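Side-chain contacts in biuret hydrolase (Pseudomonas sp., PDB 6C62), which hydrolyses 1-carboxybiuret to urea-1,3-dicarboxylate and ammonia during bacterial breakdown of the herbicide atrazine: residues Asn75-Glu80 and Leu165-Asp170; Ile90-Pro95 and Thr132-Thr137; Asn119-Glu122 and Thr128-Asn131; Phe123-Thr128 and Asp330-Gly335; Cys311-Asp316 and Gln322-Leu327. All blocks are in the same frame, centred on the assembly; numbering follows the deposited sequence.

Interaction 1: Asn75-Glu80 and Leu165-Asp170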
# COMPACT_ATOMS: atom_id res chain seq x y z
N ASN A 75 11.07 -25.03 -1.19
CA ASN A 75 9.89 -25.66 -0.61
C ASN A 75 8.84 -24.68 -0.07
O ASN A 75 7.90 -25.11 0.58
CB ASN A 75 10.27 -26.78 0.34
CG ASN A 75 10.81 -26.33 1.70
OD1 ASN A 75 10.59 -25.21 2.14
ND2 ASN A 75 11.56 -27.22 2.35
N LEU A 76 8.96 -23.37 -0.36
CA LEU A 76 7.81 -22.47 -0.27
C LEU A 76 6.86 -22.51 -1.54
O LEU A 76 5.79 -21.89 -1.51
CB LEU A 76 8.27 -21.06 0.05
CG LEU A 76 9.24 -20.33 -0.88
CD1 LEU A 76 8.57 -19.97 -2.18
CD2 LEU A 76 9.78 -19.04 -0.25
N PHE A 77 7.24 -23.25 -2.59
CA PHE A 77 6.40 -23.40 -3.74
C PHE A 77 5.46 -24.58 -3.50
O PHE A 77 5.90 -25.68 -3.09
CB PHE A 77 7.14 -23.67 -5.06
CG PHE A 77 7.86 -22.48 -5.64
CD1 PHE A 77 9.10 -22.10 -5.19
CD2 PHE A 77 7.27 -21.73 -6.65
CE1 PHE A 77 9.77 -20.98 -5.75
CE2 PHE A 77 7.90 -20.64 -7.20
CZ PHE A 77 9.17 -20.25 -6.75
N ASP A 78 4.18 -24.35 -3.79
CA ASP A 78 3.14 -25.42 -3.71
C ASP A 78 3.41 -26.42 -4.81
O ASP A 78 3.61 -26.04 -5.98
CB ASP A 78 1.72 -24.87 -3.96
CG ASP A 78 1.11 -24.10 -2.75
OD1 ASP A 78 1.68 -24.10 -1.62
OD2 ASP A 78 0.03 -23.46 -2.95
N ILE A 79 3.44 -27.68 -4.42
CA ILE A 79 3.55 -28.83 -5.30
C ILE A 79 2.29 -29.66 -5.00
O ILE A 79 2.02 -30.02 -3.84
CB ILE A 79 4.81 -29.66 -5.03
CG1 ILE A 79 6.08 -28.86 -5.26
CG2 ILE A 79 4.80 -30.90 -5.93
CD1 ILE A 79 7.34 -29.56 -4.81
N GLU A 80 1.50 -29.91 -6.03
CA GLU A 80 0.25 -30.63 -5.84
C GLU A 80 0.45 -31.94 -5.09
O GLU A 80 1.34 -32.69 -5.42
CB GLU A 80 -0.40 -30.95 -7.20
CG GLU A 80 -1.74 -31.68 -7.05
CD GLU A 80 -2.48 -31.84 -8.36
OE1 GLU A 80 -1.99 -31.36 -9.42
OE2 GLU A 80 -3.58 -32.46 -8.31
N LEU A 165 18.35 -26.52 -13.28
CA LEU A 165 17.45 -25.39 -13.09
C LEU A 165 16.78 -25.57 -11.74
O LEU A 165 16.39 -26.69 -11.37
CB LEU A 165 16.38 -25.41 -14.17
CG LEU A 165 15.17 -24.47 -14.05
CD1 LEU A 165 15.58 -23.00 -14.14
CD2 LEU A 165 14.18 -24.76 -15.17
N SER A 166 16.68 -24.47 -10.99
CA SER A 166 15.81 -24.48 -9.84
C SER A 166 15.05 -23.17 -9.72
O SER A 166 15.35 -22.19 -10.42
CB SER A 166 16.59 -24.77 -8.56
OG SER A 166 17.54 -23.76 -8.34
N LEU A 167 14.02 -23.18 -8.87
CA LEU A 167 13.31 -21.95 -8.50
C LEU A 167 13.61 -21.56 -7.08
O LEU A 167 13.65 -22.40 -6.22
CB LEU A 167 11.82 -22.08 -8.70
CG LEU A 167 11.33 -22.39 -10.09
CD1 LEU A 167 9.83 -22.22 -10.17
CD2 LEU A 167 12.01 -21.52 -11.15
N GLY A 168 13.80 -20.26 -6.87
CA GLY A 168 13.95 -19.67 -5.57
C GLY A 168 13.07 -18.45 -5.37
O GLY A 168 12.21 -18.13 -6.21
N SER A 169 13.28 -17.81 -4.21
CA SER A 169 12.67 -16.53 -3.92
C SER A 169 13.74 -15.58 -3.47
O SER A 169 14.81 -15.98 -2.98
CB SER A 169 11.52 -16.62 -2.89
OG SER A 169 11.96 -16.72 -1.55
N ASP A 170 13.46 -14.30 -3.68
CA ASP A 170 14.36 -13.21 -3.35
C ASP A 170 13.55 -11.99 -2.88
O ASP A 170 12.83 -11.36 -3.65
CB ASP A 170 15.24 -12.87 -4.60
CG ASP A 170 16.41 -11.91 -4.26
OD1 ASP A 170 16.17 -10.90 -3.57
OD2 ASP A 170 17.57 -12.15 -4.72
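The phenyl ring of F77 meets the strand 165-170 in two ways. Over one face lies the methyl CD1 of L167, 4.3 Å from the centroid of the F77 ring and 28° off its normal, which makes this a CH-pi contact. At the edge, in the ring plane, stands the carbonyl of G168, whose O is 3.7 Å from F77 CZ. The leucine stem takes part as well: L167 CB approaches F77 CE1 to 3.8 Å, and the two side chains cross at about a right angle. In F77, CG is turned opposite the carbonyl carbon (chi1 -73°), an orientation that carries the ring out to the strand.

The second touch is made by L76. With CG tucked between backbone N and carbonyl carbon (chi1 59°), its CD2 is brought to 3.4 Å from S169 OG. The hydroxyl of S169 hydrogen-bonds to NZ of K74, a charge-relay residue by similarity. S150, probably the other charge-relay residue, is also near, so L76 packs beside a hydroxyl that lies with K74 and S150 at the probable Ser-Ser-Lys site of the amidase family.

All five touching residues are buried. Strand 165-170 runs in the main sheet between strand 70-74, its parallel neighbour, and the antiparallel strand 208-213. F77 also rests on L209 of strand 208-213 and L103 of helix 102-109, while L167 reaches V73, L103 and L107; the phenyl-leucine pair therefore fits where helix 102-109 packs against the sheet.

Interaction 2: Ile90-Pro95 and Thr132-Thr137; sequences INRTLP and THYGPT
The phenol oxygen of Y134 is held by two groups: it accepts a hydrogen bond from NE of R92, and it is also bonded to the carbonyl O of S88. The R92 NE to Y134 OH distance is 3.1 Å and the N-H...O angle is 160°. The oxygen lies only 10° out of the guanidinium plane, so NE-H points at it from the edge of that group.

The two side chains reach toward each other, and the arginine stretches out straight from CG to NE. Its guanidinium stands at 77° to the phenol ring, which rules out a flat stack. R92 NH2 comes to 3.6 Å of Y134 CZ, and H133 CB marks the border of the contact at 4.2 Å from R92 NH2. The imidazole of H133 finds its polar partner elsewhere, its NE2 bonding to E122 OE2.

The rest of the Y134 ring leans on L85 and N119. The contact ties the loop between strand 70-74 and helix 102-109 to the turn leading into strand 135-139. It is small and close to the surface, with R92 exposed, and R92, H133 and Y134 each touch a neighbouring molecule in the crystal. Replacing Y134 by a phenylalanine would probably leave R92 NE and the S88 carbonyl without their shared partner and the arginine tip freer to swing.

Since the S88 carbonyl can only accept, the Y134 hydroxyl must donate to it while accepting from R92. The nearby positive charge may strengthen the phenol as a donor, so that one neutral hydroxyl links a cation to a backbone carbonyl.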
# COMPACT_ATOMS: atom_id res chain seq x y z
N ILE A 90 6.17 -25.80 11.68
CA ILE A 90 4.80 -25.33 11.85
C ILE A 90 3.85 -25.76 10.74
O ILE A 90 2.74 -26.16 11.00
CB ILE A 90 4.81 -23.81 12.05
CG1 ILE A 90 5.18 -23.50 13.50
CG2 ILE A 90 3.42 -23.21 11.83
CD1 ILE A 90 5.57 -22.09 13.74
N ASN A 91 4.29 -25.68 9.50
CA ASN A 91 3.44 -26.01 8.35
C ASN A 91 3.22 -27.53 8.15
O ASN A 91 2.39 -27.88 7.30
CB ASN A 91 3.98 -25.44 7.05
CG ASN A 91 3.77 -23.93 6.92
OD1 ASN A 91 3.42 -23.27 7.89
ND2 ASN A 91 4.04 -23.38 5.72
N ARG A 92 3.84 -28.39 8.94
CA ARG A 92 3.80 -29.84 8.61
C ARG A 92 2.40 -30.43 8.60
O ARG A 92 2.11 -31.26 7.76
CB ARG A 92 4.64 -30.70 9.56
CG ARG A 92 6.14 -30.59 9.32
CD ARG A 92 6.91 -31.04 10.54
NE ARG A 92 8.33 -30.88 10.34
CZ ARG A 92 9.24 -31.18 11.27
NH1 ARG A 92 8.84 -31.68 12.48
NH2 ARG A 92 10.51 -31.06 10.97
N THR A 93 1.54 -29.92 9.46
CA THR A 93 0.21 -30.41 9.61
C THR A 93 -0.84 -29.76 8.71
O THR A 93 -2.00 -30.10 8.81
CB THR A 93 -0.28 -30.21 11.10
OG1 THR A 93 -0.14 -28.82 11.46
CG2 THR A 93 0.54 -31.08 12.07
N LEU A 94 -0.44 -28.82 7.83
CA LEU A 94 -1.38 -28.15 6.96
C LEU A 94 -1.78 -29.15 5.85
O LEU A 94 -0.97 -30.03 5.48
CB LEU A 94 -0.79 -26.86 6.36
CG LEU A 94 -0.54 -25.70 7.39
CD1 LEU A 94 0.15 -24.51 6.71
CD2 LEU A 94 -1.86 -25.28 8.05
N PRO A 95 -2.99 -29.01 5.31
CA PRO A 95 -3.36 -29.86 4.15
C PRO A 95 -2.39 -29.80 2.96
O PRO A 95 -1.78 -28.74 2.72
CB PRO A 95 -4.77 -29.36 3.72
CG PRO A 95 -5.22 -28.48 4.82
CD PRO A 95 -3.99 -27.93 5.55
N THR A 132 17.51 -25.14 11.54
CA THR A 132 17.58 -26.00 12.74
C THR A 132 16.73 -27.30 12.61
O THR A 132 17.13 -28.34 13.10
CB THR A 132 17.17 -25.20 14.01
OG1 THR A 132 18.04 -24.10 14.17
CG2 THR A 132 17.21 -26.03 15.32
N HIS A 133 15.60 -27.28 11.94
CA HIS A 133 14.70 -28.40 11.91
C HIS A 133 15.21 -29.42 10.87
O HIS A 133 15.22 -30.62 11.16
CB HIS A 133 13.29 -28.01 11.51
CG HIS A 133 12.77 -26.76 12.14
ND1 HIS A 133 12.70 -26.59 13.50
CD2 HIS A 133 12.25 -25.63 11.59
CE1 HIS A 133 12.18 -25.40 13.77
NE2 HIS A 133 11.89 -24.80 12.62
N TYR A 134 15.60 -28.95 9.68
CA TYR A 134 15.95 -29.80 8.57
C TYR A 134 17.46 -30.00 8.35
O TYR A 134 17.84 -30.77 7.48
CB TYR A 134 15.28 -29.27 7.27
CG TYR A 134 13.81 -29.32 7.40
CD1 TYR A 134 13.14 -30.51 7.37
CD2 TYR A 134 13.09 -28.18 7.68
CE1 TYR A 134 11.74 -30.55 7.53
CE2 TYR A 134 11.75 -28.22 7.87
CZ TYR A 134 11.07 -29.41 7.81
OH TYR A 134 9.73 -29.43 8.05
N GLY A 135 18.27 -29.28 9.10
CA GLY A 135 19.69 -29.27 8.94
C GLY A 135 20.17 -28.25 7.90
O GLY A 135 19.37 -27.80 7.04
N PRO A 136 21.46 -27.85 8.00
CA PRO A 136 21.98 -26.90 7.02
C PRO A 136 22.09 -27.51 5.65
O PRO A 136 22.33 -28.76 5.53
CB PRO A 136 23.39 -26.58 7.53
CG PRO A 136 23.80 -27.84 8.21
CD PRO A 136 22.54 -28.36 8.89
N THR A 137 21.96 -26.70 4.62
CA THR A 137 22.42 -27.09 3.27
C THR A 137 23.89 -26.74 3.15
O THR A 137 24.30 -25.67 3.57
CB THR A 137 21.60 -26.39 2.20
OG1 THR A 137 20.26 -26.89 2.25
CG2 THR A 137 22.15 -26.67 0.81

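Interaction 3: Asn119-Glu122 and Thr128-Asn131; sequences NMDE and TTEN
In the loop that leads into the short hairpin of strands 130-131 and 135-139, D121 offers both its oxygens to the backbone NH groups of T128, T129 and E130. The firm bond is T129 N to D121 OD2, 2.7 Å with an angle of 151°; the NH comes in on the syn side but 30° out of the carboxylate plane. The flanking bonds, T128 N to OD2 and E130 N to OD1 of D121, are both weak at 3.3 Å. A water donates a hydrogen bond to T128 OG1 at 2.6 Å and a weak one to D121 OD1; T128 OG1 in turn donates to E130 OE1.

A second link has the same sense: N131 ND2 donates to the carbonyl O of M120 over 2.8 Å at 164°, approaching nearly in line with that C=O, and the same ND2 also serves G87 O. Beside these bonds, T129 CG2, placed opposite its own backbone N, packs 3.7 Å from N119 ND2 and 3.8 Å from M120 CA. The amide of N119 has its own polar partners in G135 O and T137 OG1, and T129 OG1 bonds to G148 O.

The side chain of D121 comes about 4 Å from that of S150, a charge-relay residue by similarity. Three successive NH groups turned to one anion, with T129 in the left-handed backbone region, resemble an anion-binding nest, here filled by an aspartate beside the probable active site.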
# COMPACT_ATOMS: atom_id res chain seq x y z
N ASN A 119 15.47 -27.29 0.37
CA ASN A 119 15.66 -26.71 1.71
C ASN A 119 15.81 -25.17 1.63
O ASN A 119 16.30 -24.63 0.62
CB ASN A 119 16.90 -27.34 2.37
CG ASN A 119 16.97 -27.16 3.88
OD1 ASN A 119 15.95 -27.02 4.57
ND2 ASN A 119 18.24 -27.17 4.42
N MET A 120 15.40 -24.50 2.71
CA MET A 120 15.42 -23.06 2.81
C MET A 120 15.47 -22.65 4.27
O MET A 120 15.14 -23.41 5.15
CB MET A 120 14.20 -22.45 2.11
CG MET A 120 12.84 -22.98 2.63
SD MET A 120 11.40 -22.08 2.01
CE MET A 120 11.38 -20.56 2.95
N ASP A 121 15.90 -21.41 4.53
CA ASP A 121 15.74 -20.86 5.88
C ASP A 121 14.27 -20.78 6.19
O ASP A 121 13.45 -20.44 5.30
CB ASP A 121 16.33 -19.47 6.05
CG ASP A 121 17.87 -19.48 6.08
OD1 ASP A 121 18.50 -19.99 7.07
OD2 ASP A 121 18.46 -18.99 5.10
N GLU A 122 13.92 -21.08 7.43
CA GLU A 122 12.49 -21.12 7.83
C GLU A 122 11.79 -19.82 7.52
O GLU A 122 12.22 -18.77 7.91
CB GLU A 122 12.34 -21.43 9.32
CG GLU A 122 10.89 -21.30 9.73
CD GLU A 122 10.63 -21.55 11.20
OE1 GLU A 122 10.68 -20.51 11.96
OE2 GLU A 122 10.31 -22.72 11.57
N THR A 128 21.54 -17.76 5.03
CA THR A 128 22.54 -18.84 5.14
C THR A 128 22.05 -20.29 5.03
O THR A 128 22.86 -21.19 4.92
CB THR A 128 23.26 -18.70 6.47
OG1 THR A 128 22.33 -18.97 7.54
CG2 THR A 128 23.90 -17.26 6.61
N THR A 129 20.73 -20.51 5.01
CA THR A 129 20.12 -21.85 4.98
C THR A 129 20.75 -22.79 6.02
O THR A 129 21.22 -23.88 5.71
CB THR A 129 20.14 -22.49 3.56
OG1 THR A 129 19.76 -21.50 2.61
CG2 THR A 129 19.11 -23.67 3.48
N GLU A 130 20.85 -22.27 7.23
CA GLU A 130 21.21 -23.03 8.40
C GLU A 130 19.93 -23.32 9.16
O GLU A 130 19.57 -22.63 10.12
CB GLU A 130 22.23 -22.24 9.22
CG GLU A 130 23.59 -22.13 8.49
CD GLU A 130 24.58 -21.21 9.21
OE1 GLU A 130 24.44 -19.93 9.18
OE2 GLU A 130 25.52 -21.80 9.80
N ASN A 131 19.21 -24.31 8.70
CA ASN A 131 17.88 -24.60 9.18
C ASN A 131 17.99 -25.56 10.38
O ASN A 131 18.50 -26.74 10.24
CB ASN A 131 17.05 -25.20 8.03
CG ASN A 131 15.56 -25.35 8.40
OD1 ASN A 131 15.21 -26.02 9.43
ND2 ASN A 131 14.68 -24.72 7.62
O HOH W 1 20.35 -17.27 7.79

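Interaction 4: Phe123-Thr128 and Asp330-Gly335; sequences FAYGFT and DRFISG
Y125 reaches across to helix 329-336 along its whole length. CB starts against F332 CZ at 3.6 Å, and CD2 continues onto the face of that ring, 3.6 Å from F332 CE1. The rings form an edge-to-face pair, Y125 giving the edge, with centroids 5.0 Å apart and planes at 57°. Farther out, CE2 touches R331 CB at 3.6 Å. Over one face of the Y125 ring lies the R331 guanidinium, its plane tilted 30° and its centre 4.3 Å from the ring centre, an off-centre cation-pi stack that the bend at chi3 of R331 allows. At the tip, a water sits 2.8 Å from Y125 OH and donates to R331 O, also 2.8 Å away. In Y125, CG is opposite the backbone N (chi1 -157°), which aims the ring at the helix.

Trading Y125 for an alanine is likely to strip the F332 face of its edge partner and leave the guanidinium of R331 without the ring it is stacked on.

F332 and F123 both meet H313, and Y125 also meets F202. The contact thus belongs to a cluster of aromatic side chains, joining helix 329-336, which a chain of a different protein also touches, to a loop near the probable active site.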
# COMPACT_ATOMS: atom_id res chain seq x y z
N PHE A 123 10.68 -19.92 6.79
CA PHE A 123 9.83 -18.81 6.45
C PHE A 123 10.54 -17.73 5.67
O PHE A 123 10.08 -16.60 5.62
CB PHE A 123 9.07 -18.26 7.70
CG PHE A 123 8.02 -19.19 8.24
CD1 PHE A 123 7.16 -19.88 7.42
CD2 PHE A 123 7.86 -19.37 9.61
CE1 PHE A 123 6.18 -20.71 7.97
CE2 PHE A 123 6.90 -20.17 10.14
CZ PHE A 123 6.04 -20.85 9.31
N ALA A 124 11.67 -18.11 5.05
CA ALA A 124 12.46 -17.27 4.17
C ALA A 124 13.24 -16.16 4.89
O ALA A 124 13.81 -15.36 4.20
CB ALA A 124 11.59 -16.66 3.07
N TYR A 125 13.32 -16.13 6.21
CA TYR A 125 14.03 -15.04 6.91
C TYR A 125 15.46 -15.47 7.27
O TYR A 125 15.69 -16.08 8.32
CB TYR A 125 13.29 -14.63 8.19
CG TYR A 125 13.55 -13.21 8.74
CD1 TYR A 125 14.34 -12.27 8.07
CD2 TYR A 125 12.92 -12.79 9.91
CE1 TYR A 125 14.54 -11.00 8.58
CE2 TYR A 125 13.07 -11.46 10.40
CZ TYR A 125 13.88 -10.57 9.72
OH TYR A 125 14.10 -9.29 10.21
N GLY A 126 16.39 -15.21 6.40
CA GLY A 126 17.81 -15.62 6.62
C GLY A 126 18.58 -15.68 5.33
O GLY A 126 17.97 -15.82 4.26
N PHE A 127 19.90 -15.51 5.39
CA PHE A 127 20.74 -15.60 4.20
C PHE A 127 21.73 -16.74 4.19
O PHE A 127 22.68 -16.70 3.41
CB PHE A 127 21.52 -14.32 4.08
CG PHE A 127 20.68 -13.14 3.70
CD1 PHE A 127 19.96 -13.16 2.51
CD2 PHE A 127 20.65 -12.02 4.48
CE1 PHE A 127 19.16 -12.08 2.16
CE2 PHE A 127 19.89 -10.89 4.10
CZ PHE A 127 19.14 -10.95 2.95
N THR A 128 21.54 -17.76 5.03
CA THR A 128 22.54 -18.84 5.14
C THR A 128 22.05 -20.29 5.03
O THR A 128 22.86 -21.19 4.92
CB THR A 128 23.26 -18.70 6.47
OG1 THR A 128 22.33 -18.97 7.54
CG2 THR A 128 23.90 -17.26 6.61
N ASP A 330 13.39 -14.55 17.32
CA ASP A 330 13.54 -13.28 18.01
C ASP A 330 13.59 -12.09 17.05
O ASP A 330 13.18 -10.98 17.43
CB ASP A 330 14.73 -13.25 18.95
CG ASP A 330 14.68 -14.44 19.97
OD1 ASP A 330 13.52 -14.73 20.40
OD2 ASP A 330 15.76 -15.10 20.23
N ARG A 331 13.97 -12.35 15.80
CA ARG A 331 13.93 -11.33 14.77
C ARG A 331 12.51 -11.09 14.31
O ARG A 331 12.14 -9.97 14.05
CB ARG A 331 14.82 -11.73 13.59
CG ARG A 331 16.27 -12.04 14.04
CD ARG A 331 17.21 -12.22 12.88
NE ARG A 331 17.25 -11.00 12.05
CZ ARG A 331 17.64 -10.95 10.79
NH1 ARG A 331 17.96 -12.08 10.16
NH2 ARG A 331 17.68 -9.79 10.15
N PHE A 332 11.71 -12.14 14.20
CA PHE A 332 10.30 -11.99 13.90
C PHE A 332 9.59 -11.22 15.01
O PHE A 332 8.79 -10.31 14.73
CB PHE A 332 9.59 -13.37 13.67
CG PHE A 332 9.77 -13.96 12.31
CD1 PHE A 332 9.38 -13.29 11.17
CD2 PHE A 332 10.30 -15.20 12.17
CE1 PHE A 332 9.51 -13.87 9.90
CE2 PHE A 332 10.49 -15.78 10.91
CZ PHE A 332 10.08 -15.12 9.78
N ILE A 333 9.90 -11.57 16.27
CA ILE A 333 9.27 -10.90 17.39
C ILE A 333 9.67 -9.40 17.39
O ILE A 333 8.80 -8.54 17.53
CB ILE A 333 9.58 -11.56 18.72
CG1 ILE A 333 8.84 -12.86 18.88
CG2 ILE A 333 9.21 -10.68 19.88
CD1 ILE A 333 9.36 -13.77 20.02
N SER A 334 10.94 -9.10 17.23
CA SER A 334 11.37 -7.72 17.10
C SER A 334 10.59 -6.97 16.06
O SER A 334 10.12 -5.84 16.29
CB SER A 334 12.87 -7.66 16.70
OG SER A 334 13.31 -6.30 16.72
N GLY A 335 10.42 -7.59 14.89
CA GLY A 335 9.63 -7.00 13.79
C GLY A 335 8.21 -6.64 14.20
O GLY A 335 7.71 -5.56 13.85
O HOH W 2 13.87 -8.25 12.78

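Interaction 5: Cys311-Asp316 and Gln322-Leu327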
# COMPACT_ATOMS: atom_id res chain seq x y z
N CYS A 311 4.49 -9.88 11.47
CA CYS A 311 3.05 -9.81 11.66
C CYS A 311 2.30 -10.89 10.92
O CYS A 311 1.27 -11.34 11.35
CB CYS A 311 2.50 -8.43 11.35
SG CYS A 311 3.19 -7.25 12.59
N LEU A 312 2.82 -11.33 9.79
CA LEU A 312 2.25 -12.45 9.07
C LEU A 312 2.12 -13.69 9.95
O LEU A 312 1.25 -14.49 9.72
CB LEU A 312 3.11 -12.84 7.89
CG LEU A 312 2.50 -13.67 6.75
CD1 LEU A 312 1.47 -12.83 6.02
CD2 LEU A 312 3.62 -14.07 5.80
N HIS A 313 3.05 -13.87 10.90
CA HIS A 313 3.10 -15.08 11.74
C HIS A 313 2.65 -14.78 13.18
O HIS A 313 2.93 -15.55 14.11
CB HIS A 313 4.54 -15.58 11.76
CG HIS A 313 5.01 -16.06 10.43
ND1 HIS A 313 4.59 -17.25 9.90
CD2 HIS A 313 5.81 -15.50 9.50
CE1 HIS A 313 5.14 -17.43 8.72
NE2 HIS A 313 5.87 -16.36 8.43
N LEU A 314 1.93 -13.68 13.39
CA LEU A 314 1.61 -13.27 14.75
C LEU A 314 0.80 -14.32 15.53
O LEU A 314 1.06 -14.55 16.73
CB LEU A 314 0.91 -11.92 14.74
CG LEU A 314 0.51 -11.36 16.10
CD1 LEU A 314 1.71 -11.23 17.04
CD2 LEU A 314 -0.14 -9.99 15.87
N ASP A 315 -0.16 -14.96 14.87
CA ASP A 315 -1.04 -15.91 15.54
C ASP A 315 -0.23 -17.08 16.07
O ASP A 315 -0.46 -17.49 17.21
CB ASP A 315 -2.10 -16.52 14.61
CG ASP A 315 -3.17 -15.51 14.14
OD1 ASP A 315 -3.63 -14.67 14.97
OD2 ASP A 315 -3.57 -15.59 12.91
N ASP A 316 0.70 -17.59 15.26
CA ASP A 316 1.61 -18.62 15.70
C ASP A 316 2.66 -18.15 16.70
O ASP A 316 3.03 -18.90 17.61
CB ASP A 316 2.29 -19.28 14.50
CG ASP A 316 1.31 -20.20 13.74
OD1 ASP A 316 0.45 -20.82 14.40
OD2 ASP A 316 1.41 -20.33 12.47
N GLN A 322 7.81 -21.53 20.54
CA GLN A 322 8.86 -22.55 20.66
C GLN A 322 9.01 -23.46 19.44
O GLN A 322 10.03 -24.16 19.29
CB GLN A 322 8.60 -23.42 21.92
CG GLN A 322 7.46 -24.42 21.77
CD GLN A 322 6.05 -23.87 21.96
OE1 GLN A 322 5.79 -22.67 22.20
NE2 GLN A 322 5.12 -24.75 21.83
N ASP A 323 8.00 -23.47 18.57
CA ASP A 323 8.06 -24.22 17.32
C ASP A 323 8.69 -23.51 16.15
O ASP A 323 8.89 -24.14 15.11
CB ASP A 323 6.68 -24.67 16.97
CG ASP A 323 6.12 -25.74 17.95
OD1 ASP A 323 6.89 -26.34 18.73
OD2 ASP A 323 4.91 -25.98 17.90
N PHE A 324 9.07 -22.24 16.31
CA PHE A 324 9.82 -21.54 15.27
C PHE A 324 11.30 -21.93 15.30
O PHE A 324 11.80 -22.44 16.30
CB PHE A 324 9.68 -20.01 15.43
CG PHE A 324 8.35 -19.45 15.02
CD1 PHE A 324 7.21 -19.66 15.78
CD2 PHE A 324 8.23 -18.72 13.83
CE1 PHE A 324 6.01 -19.11 15.41
CE2 PHE A 324 7.02 -18.16 13.49
CZ PHE A 324 5.92 -18.35 14.24
N GLU A 325 11.99 -21.59 14.22
CA GLU A 325 13.46 -21.58 14.10
C GLU A 325 14.07 -20.68 15.17
O GLU A 325 13.84 -19.47 15.16
CB GLU A 325 13.82 -21.07 12.69
CG GLU A 325 15.27 -20.66 12.46
CD GLU A 325 16.22 -21.83 12.64
OE1 GLU A 325 16.23 -22.68 11.72
OE2 GLU A 325 16.89 -21.88 13.71
N PRO A 326 14.81 -21.27 16.13
CA PRO A 326 15.40 -20.40 17.22
C PRO A 326 16.34 -19.32 16.72
O PRO A 326 16.46 -18.30 17.35
CB PRO A 326 16.08 -21.42 18.17
CG PRO A 326 15.24 -22.66 17.96
CD PRO A 326 15.00 -22.70 16.44
N LEU A 327 16.97 -19.49 15.55
CA LEU A 327 17.84 -18.42 15.00
C LEU A 327 17.12 -17.22 14.43
O LEU A 327 17.75 -16.24 14.11
CB LEU A 327 18.75 -18.98 13.91
CG LEU A 327 19.78 -20.02 14.49
CD1 LEU A 327 20.63 -20.64 13.37
CD2 LEU A 327 20.68 -19.39 15.59
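In F324, CG stands opposite the carbonyl carbon and beside the backbone N (chi1 -74°), and the ring is thereby sent toward residues 311-316. D316 takes the same kind of turn (chi1 -73°), which leaves CB toward the phenyl and the carboxylate turned away from it. The far end of the F324 ring is what touches: CZ lies 3.8 Å from D316 CB and 4.0 Å from H313 CB. CE2 also reaches the methylene of H313, while CE1 comes to 3.7 Å of D316 O.

D316 O stands at the edge of the phenyl, in its plane, and H313 CB is likewise near that plane, so the ring enters edge first. The imidazole of H313 also meets the rings of F123 and F332.

H313 is the N-cap residue of helix 314-319, directly after helix 294-312; L314 N still bonds to C311 O at 3.2 Å. F324 thus closes over this junction, and it also packs on I90, E122 and V329. C311 and L314 also pack on A341 of the second subunit. Beyond the ring, the chain is fixed by E325: its OE2 accepts from L327 N at 3.0 Å, nearly straight at 167° and through the anti lone pair, and the same oxygen bonds to T132 OG1.

Between the two segments the touching is almost wholly carbon on carbon. The single polar approach, a carbonyl oxygen at the hydrogen-bearing rim of a phenyl, probably gives a mild electrostatic attraction and nothing stronger.

In the fold
From strand 70-74 the chain enters residues 75-80, and interaction 1 closes a loop of 84 intervening residues when strand 165-170 arrives. Within it, interaction 2 brings 90-95 to 132-137, and interaction 3 closes a short turn inside that one, leading from strand 113-118 into strand 130-131. Interaction 4 starts inside that turn, on residues 123-128, shares T128 with interaction 3, and crosses interactions 1 and 2, because its partner helix 329-336 comes far later. Its long loop encloses interaction 5, which follows interactions 1 to 3 in series. Interaction 1 ties a loop to the main sheet, whereas 2 to 5 join the loops after strands 70-74 and 113-118, the small hairpin and the helices from 294 to 336.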